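Local coordinates for DNA polymerase III, beta subunit (Eubacterium rectale, PDB 3T0P), which probably tethers DNA polymerases and other proteins to DNA for processive replication, forming a ring-shaped head-to-tail homodimer around the duplex, at residues I5-L11 against I57-T61; V18-P23 against L45-D49; P120-N125 against T220-V225; R140-F144 against D327-D333; I203-P208 against F228-V233. All coordinates share one frame; numbering follows the deposited sequence.

Interaction 1 (I5-L11 against I57-T61). With EDO (1,2-ethanediol), chain C.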
# COMPACT_ATOMS: atom_id res chain seq x y z
N ILE B 5 -21.48 21.21 17.91
CA ILE B 5 -21.84 21.06 16.50
C ILE B 5 -20.61 21.47 15.68
O ILE B 5 -20.14 22.59 15.83
CB ILE B 5 -23.11 21.84 16.08
CG1 ILE B 5 -24.24 21.72 17.13
CG2 ILE B 5 -23.60 21.33 14.71
CD1 ILE B 5 -25.26 22.82 17.11
N CYS B 6 -20.09 20.57 14.84
CA CYS B 6 -18.91 20.79 14.00
C CYS B 6 -19.17 20.32 12.61
O CYS B 6 -19.78 19.27 12.47
CB CYS B 6 -17.70 20.04 14.56
SG CYS B 6 -17.14 20.61 16.17
N SER B 7 -18.54 20.95 11.60
CA SER B 7 -18.60 20.42 10.25
C SER B 7 -17.77 19.15 10.25
O SER B 7 -16.76 19.12 10.94
CB SER B 7 -18.09 21.42 9.21
OG SER B 7 -16.73 21.22 8.87
N LYS B 8 -18.21 18.11 9.54
CA LYS B 8 -17.52 16.83 9.49
C LYS B 8 -16.08 17.00 8.97
O LYS B 8 -15.18 16.35 9.49
CB LYS B 8 -18.31 15.82 8.62
CG LYS B 8 -17.66 14.44 8.43
CD LYS B 8 -16.80 14.38 7.16
CE LYS B 8 -16.18 13.05 6.85
NZ LYS B 8 -17.12 12.13 6.16
N ALA B 9 -15.88 17.85 7.94
CA ALA B 9 -14.56 18.03 7.31
C ALA B 9 -13.57 18.64 8.30
O ALA B 9 -12.43 18.21 8.35
CB ALA B 9 -14.68 18.91 6.08
N ASN B 10 -14.03 19.56 9.14
CA ASN B 10 -13.17 20.19 10.12
C ASN B 10 -12.81 19.21 11.21
O ASN B 10 -11.68 19.16 11.65
CB ASN B 10 -13.86 21.43 10.70
CG ASN B 10 -13.84 22.60 9.76
OD1 ASN B 10 -12.98 22.70 8.88
ND2 ASN B 10 -14.70 23.57 9.97
N LEU B 11 -13.79 18.38 11.61
CA LEU B 11 -13.61 17.39 12.66
C LEU B 11 -12.69 16.30 12.15
O LEU B 11 -11.81 15.89 12.89
CB LEU B 11 -14.98 16.86 13.09
CG LEU B 11 -15.13 16.05 14.37
CD1 LEU B 11 -14.55 16.79 15.60
CD2 LEU B 11 -16.60 15.74 14.60
N ILE B 57 -7.32 23.12 16.93
CA ILE B 57 -8.56 23.85 17.16
C ILE B 57 -9.52 23.51 16.03
O ILE B 57 -9.15 23.58 14.85
CB ILE B 57 -8.35 25.38 17.32
CG1 ILE B 57 -7.44 25.72 18.53
CG2 ILE B 57 -9.68 26.15 17.39
CD1 ILE B 57 -8.03 25.46 19.96
N ILE B 58 -10.74 23.10 16.40
CA ILE B 58 -11.81 22.75 15.46
C ILE B 58 -12.82 23.87 15.44
O ILE B 58 -13.24 24.34 16.50
CB ILE B 58 -12.49 21.39 15.83
CG1 ILE B 58 -11.47 20.25 16.00
CG2 ILE B 58 -13.59 21.01 14.85
CD1 ILE B 58 -10.47 20.04 14.85
N ASP B 59 -13.17 24.34 14.23
CA ASP B 59 -14.22 25.35 14.09
C ASP B 59 -15.54 24.66 14.36
O ASP B 59 -15.75 23.53 13.93
CB ASP B 59 -14.21 26.02 12.69
CG ASP B 59 -13.03 26.95 12.45
OD1 ASP B 59 -12.87 27.93 13.23
OD2 ASP B 59 -12.28 26.72 11.47
N GLY B 60 -16.38 25.30 15.14
CA GLY B 60 -17.68 24.76 15.51
C GLY B 60 -18.38 25.58 16.56
O GLY B 60 -17.85 26.59 17.02
N THR B 61 -19.55 25.11 16.98
CA THR B 61 -20.40 25.76 17.96
C THR B 61 -20.44 24.95 19.23
O THR B 61 -20.72 23.74 19.19
CB THR B 61 -21.80 25.93 17.35
OG1 THR B 61 -21.68 26.66 16.13
CG2 THR B 61 -22.79 26.65 18.30
C1 EDO C . -20.26 24.82 11.95
O1 EDO C . -20.39 23.55 12.60
C2 EDO C . -21.65 25.37 11.65
O2 EDO C . -22.49 25.20 12.80
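I58 points its side chain at N10 and L11, in the first turn of helix 8-18. Its two branches part. With chi1 at -52°, CG1 is anti to the carbonyl carbon, and its end atom CD1 comes 3.5 Å from N10 O. CG2 goes the other way and meets C6 SG at 3.8 Å, with L11 CD1 a little further off. I58 also packs on I43 and L45 of strand 43-48. D59 follows, beside the N10 amide. Its CB lies 3.7 Å from N10 ND2, and the amide and carboxylate planes stand 62° apart. The start of the helix is fixed by S7 as N-cap: S7 OG accepts from N10 N at 3.2 Å. Here the chain passes from a sheet shared with the central domain to the sheet that pairs 61-64 with 3-7. Strand 61-64 is an outermost strand of the latter within this chain. G60 makes the passage close to the first segment, with its CA 3.3 Å from I5 O. T61 then pairs with I5 as an antiparallel hydrogen-bonded pair. I5 N donates to T61 O at 2.9 Å, and T61 N donates to I5 O at 2.8 Å. The side chains of I5 and T61 lie on the same face of the sheet. An ethanediol O1 adds a weak bond to I5 O.

Interaction 2 (V18-P23 against L45-D49). With ACT (acetate ion), chain S.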
# COMPACT_ATOMS: atom_id res chain seq x y z
N VAL B 18 -4.34 14.96 15.27
CA VAL B 18 -4.02 14.59 16.65
C VAL B 18 -3.74 13.10 16.82
O VAL B 18 -2.99 12.74 17.72
CB VAL B 18 -5.06 15.10 17.70
CG1 VAL B 18 -5.14 16.62 17.67
CG2 VAL B 18 -6.44 14.47 17.50
N SER B 19 -4.29 12.25 15.93
CA SER B 19 -4.07 10.79 15.93
C SER B 19 -2.59 10.40 15.82
O SER B 19 -2.23 9.30 16.23
CB SER B 19 -4.83 10.15 14.78
OG SER B 19 -6.21 10.14 15.12
N LYS B 20 -1.74 11.29 15.27
CA LYS B 20 -0.29 11.02 15.14
C LYS B 20 0.43 10.98 16.49
O LYS B 20 1.58 10.56 16.53
CB LYS B 20 0.37 12.04 14.21
CG LYS B 20 0.35 11.60 12.75
CD LYS B 20 -1.06 11.54 12.18
CE LYS B 20 -1.12 11.20 10.73
NZ LYS B 20 -2.54 11.11 10.27
N ALA B 21 -0.25 11.39 17.59
CA ALA B 21 0.32 11.37 18.95
C ALA B 21 -0.33 10.28 19.78
O ALA B 21 -0.03 10.15 20.97
CB ALA B 21 0.12 12.72 19.61
N VAL B 22 -1.25 9.51 19.17
CA VAL B 22 -1.94 8.41 19.85
C VAL B 22 -1.03 7.16 19.74
O VAL B 22 -0.69 6.78 18.63
CB VAL B 22 -3.39 8.16 19.32
CG1 VAL B 22 -3.99 6.90 19.94
CG2 VAL B 22 -4.29 9.36 19.57
N PRO B 23 -0.62 6.53 20.88
CA PRO B 23 0.27 5.36 20.77
C PRO B 23 -0.33 4.21 19.97
O PRO B 23 -1.51 3.86 20.09
CB PRO B 23 0.55 4.96 22.22
CG PRO B 23 0.19 6.17 23.03
CD PRO B 23 -0.90 6.87 22.28
N LEU B 45 -9.06 19.64 20.17
CA LEU B 45 -8.79 18.20 20.14
C LEU B 45 -7.40 18.01 20.64
O LEU B 45 -6.54 18.80 20.29
CB LEU B 45 -8.93 17.58 18.75
CG LEU B 45 -10.31 17.51 18.14
CD1 LEU B 45 -10.27 16.73 16.86
CD2 LEU B 45 -11.33 16.91 19.10
N MSE B 46 -7.16 16.96 21.41
CA MSE B 46 -5.83 16.74 21.99
C MSE B 46 -5.50 15.27 22.12
O MSE B 46 -6.35 14.47 22.51
CB MSE B 46 -5.79 17.41 23.37
CG MSE B 46 -4.40 17.60 23.94
SE MSE B 46 -4.42 18.53 25.72
CE MSE B 46 -5.77 19.92 25.37
N ALA B 47 -4.25 14.91 21.80
CA ALA B 47 -3.68 13.59 22.01
C ALA B 47 -2.29 13.77 22.63
O ALA B 47 -1.55 14.69 22.26
CB ALA B 47 -3.62 12.79 20.74
N ASN B 48 -2.00 12.98 23.67
CA ASN B 48 -0.73 13.07 24.36
C ASN B 48 -0.23 11.70 24.76
O ASN B 48 -0.95 10.97 25.44
CB ASN B 48 -0.87 13.97 25.60
CG ASN B 48 0.44 14.28 26.26
OD1 ASN B 48 1.51 14.10 25.69
ND2 ASN B 48 0.37 14.77 27.48
N ASP B 49 1.02 11.36 24.38
CA ASP B 49 1.63 10.08 24.76
C ASP B 49 2.69 10.28 25.86
O ASP B 49 3.42 9.34 26.18
CB ASP B 49 2.23 9.37 23.54
CG ASP B 49 3.42 10.06 22.89
OD1 ASP B 49 4.36 10.41 23.62
OD2 ASP B 49 3.42 10.20 21.66
C ACT S . 4.09 16.50 26.19
O ACT S . 3.40 15.99 27.08
OXT ACT S . 3.62 16.57 25.10
CH3 ACT S . 5.47 17.07 26.42
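V18, A21 and A47 belong to the helix-on-sheet packing of the N-terminal domain. The end of helix 8-18 and the 3-10 turn after it rest on strand 43-48. A47 is at the centre. Its methyl points into the turn, where CB lies only 3.1 Å from V18 O, a tight fit. V18 O also accepts from A21 N, which closes the turn. Three side chains of the same segment touch the methyl. A21 CB is 3.9 Å from A47 CB, V22 CG2 is 3.7 Å from A47 CB, and V18 CB is slightly further away. V18 reaches along the strand with CG1, which lies 3.7 Å from L45 O. Its chain crosses that of L45 at about a right angle. The strand alternates, and M46 and N48 point to the other side. There N48 has CG anti to the backbone N (chi1 -171°), and its amide uses both ends: ND2 donates to S117 O and OD1 accepts from M50 N. An acetate, probably from the crystallisation liquor, makes a weak bond with ND2. A leucine here would probably leave S117 O and M50 N without these partners and set the turn after the strand freer to move. D49 comes back toward the first segment. Its carboxylate forms a salt bridge with K198 through OD2, while OD1 accepts from the backbone of E51 and L52. Its CB lies 3.5 Å from A21 O. P23 crosses D49 at a slant, with CG 3.8 Å from D49 CB.

Interaction 3 (P120-N125 against T220-V225)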
# COMPACT_ATOMS: atom_id res chain seq x y z
N PRO B 120 1.73 20.15 28.72
CA PRO B 120 2.14 21.19 29.68
C PRO B 120 2.25 22.57 29.04
O PRO B 120 2.42 22.68 27.81
CB PRO B 120 3.51 20.71 30.15
CG PRO B 120 4.02 19.88 29.01
CD PRO B 120 2.81 19.18 28.49
N TYR B 121 2.17 23.61 29.86
CA TYR B 121 2.40 24.97 29.42
C TYR B 121 3.91 25.09 29.13
O TYR B 121 4.73 24.60 29.91
CB TYR B 121 1.96 25.99 30.49
CG TYR B 121 2.53 27.38 30.27
CD1 TYR B 121 1.96 28.26 29.36
CD2 TYR B 121 3.69 27.78 30.94
CE1 TYR B 121 2.50 29.52 29.13
CE2 TYR B 121 4.24 29.05 30.72
CZ TYR B 121 3.64 29.92 29.82
OH TYR B 121 4.18 31.16 29.60
N VAL B 122 4.25 25.72 28.00
CA VAL B 122 5.65 25.91 27.60
C VAL B 122 5.81 27.39 27.32
O VAL B 122 5.08 27.94 26.47
CB VAL B 122 6.11 25.03 26.40
CG1 VAL B 122 7.59 25.24 26.09
CG2 VAL B 122 5.83 23.55 26.64
N GLU B 123 6.73 28.05 28.03
CA GLU B 123 6.97 29.47 27.83
C GLU B 123 7.54 29.71 26.43
O GLU B 123 8.46 29.02 26.00
CB GLU B 123 7.87 30.08 28.91
CG GLU B 123 7.70 31.59 28.99
CD GLU B 123 8.38 32.30 30.14
OE1 GLU B 123 7.81 32.29 31.26
OE2 GLU B 123 9.43 32.93 29.90
N ARG B 124 6.93 30.66 25.70
CA ARG B 124 7.33 31.00 24.34
C ARG B 124 8.28 32.18 24.37
O ARG B 124 7.86 33.32 24.58
CB ARG B 124 6.11 31.29 23.47
CG ARG B 124 5.45 30.03 22.93
CD ARG B 124 3.96 30.23 22.72
NE ARG B 124 3.33 29.12 22.00
CZ ARG B 124 3.01 27.95 22.55
NH1 ARG B 124 3.29 27.70 23.82
NH2 ARG B 124 2.41 27.02 21.82
N ASN B 125 9.57 31.89 24.19
CA ASN B 125 10.58 32.92 24.17
C ASN B 125 10.84 33.25 22.71
O ASN B 125 9.93 33.69 22.00
CB ASN B 125 11.84 32.45 24.93
CG ASN B 125 11.56 32.09 26.37
OD1 ASN B 125 10.82 32.78 27.10
ND2 ASN B 125 12.13 30.97 26.81
N THR B 220 12.25 25.77 24.38
CA THR B 220 12.25 26.23 25.76
C THR B 220 12.60 25.09 26.69
O THR B 220 11.72 24.35 27.16
CB THR B 220 10.92 26.93 26.13
OG1 THR B 220 10.72 28.02 25.24
CG2 THR B 220 10.91 27.49 27.59
N ASN B 221 13.94 24.98 26.90
CA ASN B 221 14.76 24.17 27.81
C ASN B 221 14.60 22.66 27.65
O ASN B 221 15.55 21.97 27.28
CB ASN B 221 14.47 24.56 29.28
CG ASN B 221 14.40 26.05 29.56
OD1 ASN B 221 15.36 26.80 29.31
ND2 ASN B 221 13.27 26.50 30.10
N ASN B 222 13.45 22.14 28.04
CA ASN B 222 13.12 20.73 28.07
C ASN B 222 12.11 20.37 27.00
O ASN B 222 11.75 19.19 26.88
CB ASN B 222 12.53 20.39 29.46
CG ASN B 222 13.11 21.20 30.60
OD1 ASN B 222 12.47 22.11 31.13
ND2 ASN B 222 14.36 20.91 30.96
N HIS B 223 11.63 21.38 26.25
CA HIS B 223 10.59 21.22 25.25
C HIS B 223 10.86 21.95 23.93
O HIS B 223 11.57 22.96 23.89
CB HIS B 223 9.25 21.71 25.81
CG HIS B 223 8.79 20.93 27.00
ND1 HIS B 223 8.05 19.78 26.86
CD2 HIS B 223 9.03 21.14 28.31
CE1 HIS B 223 7.84 19.33 28.09
NE2 HIS B 223 8.42 20.11 28.99
N ILE B 224 10.28 21.41 22.86
CA ILE B 224 10.26 22.01 21.54
C ILE B 224 8.78 22.10 21.15
O ILE B 224 8.02 21.17 21.41
CB ILE B 224 11.13 21.30 20.48
CG1 ILE B 224 11.16 22.11 19.16
CG2 ILE B 224 10.71 19.82 20.27
CD1 ILE B 224 12.38 21.77 18.21
N VAL B 225 8.37 23.25 20.60
CA VAL B 225 7.00 23.53 20.17
C VAL B 225 7.04 23.93 18.69
O VAL B 225 7.86 24.73 18.28
CB VAL B 225 6.34 24.64 21.05
CG1 VAL B 225 4.92 24.98 20.58
CG2 VAL B 225 6.35 24.25 22.54
O HOH W 1 11.41 29.75 23.02
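T220 and V122 bury the most surface here, and V225 comes next. T220 OG1 donates to E123 O at 2.6 Å. The C=O...donor angle is 167°, so the hydroxyl meets the carbonyl almost head on. OG1 also accepts from a water, which in turn accepts from the backbone N of N125. With chi1 at -58°, OG1 stands anti to the carbonyl carbon and faces E123, leaving the methyl CG2 alongside. A valine in its place would probably leave E123 O without its donor and the water without its acceptor. T220 is the last strand residue before the two-residue turn of a beta hairpin joining strands 214-220 and 223-228. It pairs with H223 by backbone bonds in both directions. The loop 120-125, which joins strand 104-109 to strand 127-131, lies against this hairpin. V122 plugs into it. Its CG1 is 3.7 Å from T220 CB and 3.9 Å from V225 CG2, and its CG2 sits over one face of the H223 ring. P120 CG lies 4.0 Å from H223 CE1, further out. V122 and V225 lie side by side, running in opposite senses. R124 NH2 lies 3.5 Å from V225 CG1, and its guanidinium is salt-bridged to E227.

Interaction 4 (R140-F144 against D327-D333). With EDO (1,2-ethanediol), chain D.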
# COMPACT_ATOMS: atom_id res chain seq x y z
N ARG B 140 13.25 14.65 6.06
CA ARG B 140 13.36 13.57 5.06
C ARG B 140 14.85 13.27 4.75
O ARG B 140 15.24 12.12 4.66
CB ARG B 140 12.60 13.94 3.78
CG ARG B 140 12.48 12.80 2.77
CD ARG B 140 11.73 13.23 1.51
NE ARG B 140 12.41 14.30 0.79
CZ ARG B 140 13.35 14.10 -0.14
NH1 ARG B 140 13.71 12.86 -0.49
NH2 ARG B 140 13.92 15.13 -0.75
N GLN B 141 15.65 14.32 4.70
CA GLN B 141 17.07 14.31 4.37
C GLN B 141 17.98 13.80 5.48
O GLN B 141 19.18 13.62 5.23
CB GLN B 141 17.52 15.72 3.98
CG GLN B 141 17.01 16.14 2.61
CD GLN B 141 17.14 17.62 2.38
OE1 GLN B 141 17.38 18.42 3.30
NE2 GLN B 141 16.97 18.02 1.14
N THR B 142 17.43 13.53 6.70
CA THR B 142 18.25 13.10 7.83
C THR B 142 17.64 11.99 8.69
O THR B 142 18.40 11.28 9.37
CB THR B 142 18.55 14.30 8.79
OG1 THR B 142 17.31 14.85 9.25
CG2 THR B 142 19.37 15.38 8.14
N ILE B 143 16.32 11.88 8.77
CA ILE B 143 15.62 10.95 9.68
C ILE B 143 16.01 9.46 9.52
O ILE B 143 15.97 8.72 10.50
CB ILE B 143 14.08 11.13 9.63
CG1 ILE B 143 13.41 10.73 10.97
CG2 ILE B 143 13.42 10.43 8.42
CD1 ILE B 143 13.80 11.54 12.14
N PHE B 144 16.40 9.04 8.31
CA PHE B 144 16.72 7.65 8.02
C PHE B 144 17.94 7.13 8.79
O PHE B 144 18.11 5.92 8.85
CB PHE B 144 16.97 7.48 6.51
CG PHE B 144 18.15 8.25 5.99
CD1 PHE B 144 19.44 7.75 6.13
CD2 PHE B 144 17.98 9.49 5.40
CE1 PHE B 144 20.54 8.48 5.69
CE2 PHE B 144 19.09 10.22 4.96
CZ PHE B 144 20.35 9.70 5.08
N ASP B 327 20.09 5.04 1.16
CA ASP B 327 19.38 6.01 2.04
C ASP B 327 19.82 7.44 1.77
O ASP B 327 18.97 8.29 1.60
CB ASP B 327 19.61 5.71 3.52
CG ASP B 327 18.97 4.47 4.08
OD1 ASP B 327 18.18 3.82 3.34
OD2 ASP B 327 19.27 4.12 5.26
N ALA B 328 21.16 7.68 1.68
CA ALA B 328 21.67 9.03 1.46
C ALA B 328 21.43 9.51 0.03
O ALA B 328 21.03 10.64 -0.15
CB ALA B 328 23.16 9.12 1.81
N LEU B 329 21.69 8.66 -0.97
CA LEU B 329 21.52 9.06 -2.37
C LEU B 329 20.06 9.36 -2.70
O LEU B 329 19.82 10.29 -3.46
CB LEU B 329 22.11 8.04 -3.34
CG LEU B 329 23.63 7.88 -3.30
CD1 LEU B 329 24.07 6.62 -4.04
CD2 LEU B 329 24.35 9.13 -3.81
N ARG B 330 19.10 8.64 -2.10
CA ARG B 330 17.64 8.88 -2.27
C ARG B 330 17.21 10.29 -1.86
O ARG B 330 16.15 10.77 -2.28
CB ARG B 330 16.83 7.89 -1.43
CG ARG B 330 16.59 6.57 -2.12
CD ARG B 330 15.68 5.71 -1.29
NE ARG B 330 15.52 4.38 -1.87
CZ ARG B 330 15.15 3.31 -1.18
NH1 ARG B 330 14.92 3.40 0.13
NH2 ARG B 330 15.04 2.13 -1.78
N VAL B 331 18.00 10.96 -0.99
CA VAL B 331 17.61 12.28 -0.48
C VAL B 331 18.51 13.38 -1.00
O VAL B 331 18.41 14.51 -0.52
CB VAL B 331 17.48 12.31 1.06
CG1 VAL B 331 16.45 11.29 1.52
CG2 VAL B 331 18.83 12.07 1.75
N ILE B 332 19.36 13.06 -2.00
CA ILE B 332 20.24 14.04 -2.64
C ILE B 332 19.64 14.36 -3.99
O ILE B 332 19.48 13.46 -4.82
CB ILE B 332 21.73 13.57 -2.72
CG1 ILE B 332 22.33 13.43 -1.30
CG2 ILE B 332 22.56 14.51 -3.58
CD1 ILE B 332 23.68 12.63 -1.25
N ASP B 333 19.31 15.64 -4.20
CA ASP B 333 18.65 16.11 -5.42
C ASP B 333 19.61 16.44 -6.53
O ASP B 333 19.22 16.38 -7.70
CB ASP B 333 17.79 17.35 -5.11
CG ASP B 333 16.62 17.05 -4.17
OD1 ASP B 333 16.09 15.91 -4.20
OD2 ASP B 333 16.26 17.96 -3.37
C1 EDO D . 12.62 7.61 0.75
O1 EDO D . 12.36 7.38 -0.64
C2 EDO D . 13.46 8.87 0.96
O2 EDO D . 12.85 10.01 0.33
O HOH W 2 16.49 16.33 -1.03
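Q141 and V331 bring the two backbones closest, with their CA atoms 5.3 Å apart; F144 CA and D327 CA are wider, at 6.7 Å. The chain from 140 to 144 leaves helix 132-140. Opposite it, helix 322-329 runs into a type I beta turn from L329 to I332. V331 touches both R140 and F144. Its CG1 lies 3.5 Å from R140 O, and its CG2 lies 3.7 Å from F144 CE2. F144 CG lies between its backbone N and carbonyl carbon (chi1 64°), which brings the ring against the helix end. D327 CB comes 3.3 Å from F144 CD1, and D327 O lies over one face, offset toward the rim. The ring and carboxylate planes are 60° apart. Beside V331 O, a water accepts from Q141 NE2 and donates to V331 O, with a weak bond to D333 OD2. R140 NH2 and D333 OD1 are 4.1 Å apart, too far for a salt bridge; R140 NE is paired with E137. The contact joins the central and C-terminal domains. D327 OD2 makes salt bridges to R176 of strand 176-184 and to K323. Y359 of strand 357-361 underlies both sides, touching F144 and V331, and its OH donates to Q141 O.

Interaction 5 (I203-P208 against F228-V233). With EDO (1,2-ethanediol), chain X.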
# COMPACT_ATOMS: atom_id res chain seq x y z
N ILE B 203 5.56 14.45 12.87
CA ILE B 203 5.31 15.79 12.33
C ILE B 203 5.41 15.77 10.77
O ILE B 203 4.67 16.52 10.12
CB ILE B 203 6.16 16.87 13.03
CG1 ILE B 203 5.50 18.23 12.89
CG2 ILE B 203 7.60 16.90 12.60
CD1 ILE B 203 5.73 19.13 14.04
N SER B 204 6.27 14.89 10.19
CA SER B 204 6.37 14.68 8.75
C SER B 204 5.01 14.30 8.15
O SER B 204 4.68 14.74 7.05
CB SER B 204 7.38 13.58 8.43
OG SER B 204 8.68 14.12 8.37
N LYS B 205 4.23 13.50 8.87
CA LYS B 205 2.91 13.00 8.44
C LYS B 205 1.80 14.08 8.51
O LYS B 205 0.77 13.88 7.89
CB LYS B 205 2.50 11.81 9.31
CG LYS B 205 3.38 10.57 9.17
CD LYS B 205 2.88 9.51 10.13
CE LYS B 205 3.78 8.32 10.22
NZ LYS B 205 3.35 7.41 11.31
N ILE B 206 1.96 15.17 9.30
CA ILE B 206 0.86 16.13 9.41
C ILE B 206 1.19 17.49 8.78
O ILE B 206 0.29 18.33 8.67
CB ILE B 206 0.37 16.30 10.85
CG1 ILE B 206 1.48 16.74 11.84
CG2 ILE B 206 -0.34 15.04 11.30
CD1 ILE B 206 0.95 17.17 13.23
N ILE B 207 2.45 17.71 8.37
CA ILE B 207 2.89 18.96 7.76
C ILE B 207 2.72 18.82 6.25
O ILE B 207 3.32 17.93 5.63
CB ILE B 207 4.34 19.34 8.23
CG1 ILE B 207 4.28 20.44 9.28
CG2 ILE B 207 5.28 19.75 7.12
CD1 ILE B 207 5.54 20.53 10.13
N PRO B 208 1.86 19.67 5.65
CA PRO B 208 1.61 19.57 4.20
C PRO B 208 2.88 19.75 3.37
O PRO B 208 3.09 18.99 2.41
CB PRO B 208 0.59 20.68 3.92
CG PRO B 208 -0.09 20.89 5.24
CD PRO B 208 1.02 20.72 6.26
N PHE B 228 1.80 25.53 13.34
CA PHE B 228 1.48 25.64 11.93
C PHE B 228 -0.01 25.48 11.79
O PHE B 228 -0.60 24.63 12.45
CB PHE B 228 2.26 24.60 11.08
CG PHE B 228 2.00 23.16 11.43
CD1 PHE B 228 2.58 22.58 12.55
CD2 PHE B 228 1.13 22.39 10.65
CE1 PHE B 228 2.30 21.25 12.89
CE2 PHE B 228 0.87 21.05 10.98
CZ PHE B 228 1.47 20.48 12.09
N GLU B 229 -0.63 26.36 10.96
CA GLU B 229 -2.07 26.42 10.67
C GLU B 229 -2.83 26.50 12.01
O GLU B 229 -2.59 27.46 12.73
CB GLU B 229 -2.51 25.24 9.77
CG GLU B 229 -1.63 25.11 8.53
CD GLU B 229 -1.83 23.88 7.65
OE1 GLU B 229 -2.34 22.84 8.13
OE2 GLU B 229 -1.42 23.96 6.47
N ASN B 230 -3.64 25.50 12.39
CA ASN B 230 -4.38 25.57 13.66
C ASN B 230 -3.92 24.49 14.64
O ASN B 230 -4.67 24.11 15.54
CB ASN B 230 -5.89 25.46 13.40
CG ASN B 230 -6.48 26.75 12.92
OD1 ASN B 230 -6.66 27.71 13.70
ND2 ASN B 230 -6.72 26.83 11.62
N THR B 231 -2.66 24.03 14.46
CA THR B 231 -2.05 22.94 15.20
C THR B 231 -0.83 23.37 15.98
O THR B 231 -0.06 24.22 15.54
CB THR B 231 -1.69 21.83 14.19
OG1 THR B 231 -2.90 21.44 13.55
CG2 THR B 231 -1.06 20.60 14.82
N THR B 232 -0.66 22.76 17.16
CA THR B 232 0.47 22.91 18.06
C THR B 232 0.98 21.52 18.37
O THR B 232 0.22 20.65 18.78
CB THR B 232 0.09 23.70 19.32
OG1 THR B 232 -0.46 24.95 18.91
CG2 THR B 232 1.28 23.99 20.21
N VAL B 233 2.25 21.31 18.13
CA VAL B 233 2.94 20.08 18.44
C VAL B 233 3.91 20.42 19.53
O VAL B 233 4.65 21.41 19.40
CB VAL B 233 3.63 19.46 17.21
CG1 VAL B 233 4.49 18.28 17.61
CG2 VAL B 233 2.60 19.04 16.16
C1 EDO X . -3.70 26.81 18.56
O1 EDO X . -2.98 26.19 17.48
C2 EDO X . -3.72 25.90 19.79
O2 EDO X . -3.93 24.54 19.40
O HOH W 3 -2.43 19.41 8.24
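F228 and I207 meet where helix 197-206 packs on a beta hairpin of the central domain. Strands 223-228 and 231-236 are joined by a type II' beta turn from F228 to T231, with E229 in the positive-phi place (53°). The F228 ring is held from three directions. I207 CG1 stands over the centre of one face as a CH-pi contact, 3.8 Å from the ring centroid and 9° off the normal. T231 CB covers the opposite face, toward the rim. I206 CD1 comes in at the edge, in the ring plane, 3.5 Å from F228 CZ. These neighbours should fix the rotation of the ring. I206 reaches the ring and V233 because CG1 lies between the backbone N and the carbonyl carbon (chi1 57°), which sends CD1 toward the strands. There it meets V233 tip to tip, with I206 CD1 3.8 Å from V233 CG2. I203, one turn back, slants across V233, and its CD1 is also 3.8 Å from V233 CG2. The group is extended by I54 of strand 52-58, which touches I206, T231 and V233, and by I139 of helix 132-140, which touches I203. The P208 end is more polar. P208 CG lies 3.6 Å from E229 OE2, an oxygen that has a weak bond to Q132. On the hairpin's other side, T232 OG1 shares a hydrogen bond with an ethanediol. A water links the two segments, donating to I206 O at 3.0 Å and weakly to E229 OE1 at 3.4 Å.

From the N terminus, interaction 1 opens first, at 5-11, and closes at 57-61; interaction 2 opens and closes within it. They touch through I58 and L45 on neighbouring strands. Both lie in the N-terminal domain. Interaction 3 opens next, at 120-125, before interactions 4 and 5 open. It closes first, at 220-225, so it crosses both. Interaction 5 closes at 228-233, within the long loop that interaction 4 ends at 327-333. One sheet carries strands of interactions 1, 2, 3 and 5, so it spans the N-terminal and central domains. I57 N and N230 O probably bond there, and K20 packs on I206. Interaction 4 ties the central domain to the C-terminal one.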